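Local atomic coordinates of methyltransferase-like protein (Saccharopolyspora spinosa, PDB entry 4PNE), a protein that catalyses a [4+2] cycloaddition in spinosyn biosynthesis, using a methyltransferase-like fold that holds S-adenosyl-L-homocysteine. Residues Glu241-Ser244 with Ser245-Tyr249. Residues are numbered along the deposited sequence; the frame is centred on the assembly and turned at random.
Sequences EDVS and SRTRY
The carbonyl oxygen of Val243 is gripped by two backbone amides of the turn that follows: Arg246 N donates to Val243 O at 2.9 Å, and Thr247 N reaches the same oxygen weakly. Thr247 N is shared, since it also points, again weakly, at Ser244 O, which the hydroxyl Thr247 OG1 approaches at a long 3.5 Å. Beside these bonds the methyl Thr247 CG2 rests 4.0 Å from Val243 CG2, the two side chains crossing at about a right angle; Thr247 chi1 of 61° sets OG1 between the backbone N and the carbonyl carbon, near both carbonyl oxygens, and leaves CG2 anti to that carbon, against Val243 CG2 and also by Val243 O. Arg246 lays CG 4.2 Å from Val243 CB, then bends at chi2 and sends its guanidinium off to a salt bridge with Glu66. Just upstream, Asp242 OD1 takes both Ser244 OG (2.6 Å, through its syn lone pair) and Ser244 N (3.0 Å, nearly straight at 165°), which ties the start of the turn to the carboxylate. It is a compact example of how an edge strand, here 236-242 of the methyltransferase-like sheet, is led into a short, weakly bonded helix by an Asx turn.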
loop_
_atom_site.group_PDB
_atom_site.type_symbol
_atom_site.label_atom_id
_atom_site.label_comp_id
_atom_site.label_asym_id
_atom_site.label_seq_id
_atom_site.Cartn_x
_atom_site.Cartn_y
_atom_site.Cartn_z
ATOM N N GLU A 241 -12.336 8.133 -5.676
ATOM C CA GLU A 241 -11.748 9.231 -6.410
ATOM C C GLU A 241 -10.764 8.615 -7.351
ATOM O O GLU A 241 -9.878 7.877 -6.913
ATOM C CB GLU A 241 -11.033 10.196 -5.493
ATOM C CG GLU A 241 -11.805 10.636 -4.262
ATOM C CD GLU A 241 -10.864 11.150 -3.181
ATOM O OE1 GLU A 241 -10.234 12.209 -3.419
ATOM O OE2 GLU A 241 -10.708 10.472 -2.127
ATOM N N ASP A 242 -10.926 8.893 -8.624
ATOM C CA ASP A 242 -9.934 8.513 -9.622
ATOM C C ASP A 242 -8.919 9.628 -9.669
ATOM O O ASP A 242 -9.216 10.743 -10.076
ATOM C CB ASP A 242 -10.591 8.270 -10.991
ATOM C CG ASP A 242 -9.592 7.977 -12.072
ATOM O OD1 ASP A 242 -8.367 8.047 -11.836
ATOM O OD2 ASP A 242 -10.024 7.626 -13.170
ATOM N N VAL A 243 -7.685 9.333 -9.242
ATOM C CA VAL A 243 -6.665 10.373 -9.123
ATOM C C VAL A 243 -5.488 10.054 -10.073
ATOM O O VAL A 243 -4.359 10.428 -9.837
ATOM C CB VAL A 243 -6.180 10.537 -7.655
ATOM C CG1 VAL A 243 -7.358 10.917 -6.722
ATOM C CG2 VAL A 243 -5.498 9.258 -7.094
ATOM N N SER A 244 -5.779 9.324 -11.131
ATOM C CA SER A 244 -4.755 8.963 -12.100
ATOM C C SER A 244 -4.001 10.188 -12.633
ATOM O O SER A 244 -2.798 10.107 -12.884
ATOM C CB SER A 244 -5.365 8.227 -13.278
ATOM O OG SER A 244 -6.128 7.143 -12.842
ATOM N N SER A 245 -4.694 11.310 -12.845
ATOM C CA SER A 245 -4.041 12.518 -13.343
ATOM C C SER A 245 -3.019 13.127 -12.369
ATOM O O SER A 245 -2.116 13.872 -12.799
ATOM C CB SER A 245 -5.074 13.597 -13.689
ATOM O OG SER A 245 -5.780 14.031 -12.554
ATOM N N ARG A 246 -3.169 12.811 -11.082
ATOM C CA ARG A 246 -2.286 13.318 -10.031
ATOM C C ARG A 246 -1.100 12.405 -9.775
ATOM O O ARG A 246 -0.121 12.832 -9.211
ATOM C CB ARG A 246 -3.061 13.478 -8.729
ATOM C CG ARG A 246 -4.397 14.135 -8.878
ATOM C CD ARG A 246 -4.325 15.489 -9.550
ATOM N NE ARG A 246 -5.461 16.300 -9.135
ATOM C CZ ARG A 246 -5.432 17.218 -8.177
ATOM N NH1 ARG A 246 -4.311 17.489 -7.519
ATOM N NH2 ARG A 246 -6.546 17.880 -7.891
ATOM N N THR A 247 -1.202 11.135 -10.133
ATOM C CA THR A 247 -0.154 10.185 -9.768
ATOM C C THR A 247 0.723 9.808 -10.948
ATOM O O THR A 247 1.668 9.027 -10.803
ATOM C CB THR A 247 -0.746 8.909 -9.191
ATOM O OG1 THR A 247 -1.567 8.309 -10.183
ATOM C CG2 THR A 247 -1.574 9.184 -7.959
ATOM N N ARG A 248 0.428 10.332 -12.127
ATOM C CA ARG A 248 1.080 9.824 -13.338
ATOM C C ARG A 248 2.561 10.145 -13.380
ATOM O O ARG A 248 3.302 9.576 -14.189
ATOM C CB ARG A 248 0.402 10.392 -14.592
ATOM C CG ARG A 248 0.525 11.887 -14.729
ATOM C CD ARG A 248 -0.269 12.342 -15.948
ATOM N NE ARG A 248 -0.032 13.729 -16.318
ATOM C CZ ARG A 248 1.068 14.224 -16.885
ATOM N NH1 ARG A 248 2.117 13.460 -17.162
ATOM N NH2 ARG A 248 1.109 15.519 -17.173
ATOM N N TYR A 249 2.973 11.108 -12.571
ATOM C CA TYR A 249 4.380 11.469 -12.494
ATOM C C TYR A 249 5.213 10.424 -11.797
ATOM O O TYR A 249 6.452 10.416 -11.943
ATOM C CB TYR A 249 4.530 12.810 -11.797
ATOM C CG TYR A 249 3.698 13.864 -12.491
ATOM C CD1 TYR A 249 2.437 14.221 -12.019
ATOM C CD2 TYR A 249 4.154 14.462 -13.655
ATOM C CE1 TYR A 249 1.669 15.155 -12.683
ATOM C CE2 TYR A 249 3.397 15.391 -14.316
ATOM C CZ TYR A 249 2.161 15.735 -13.833
ATOM O OH TYR A 249 1.434 16.673 -14.532
#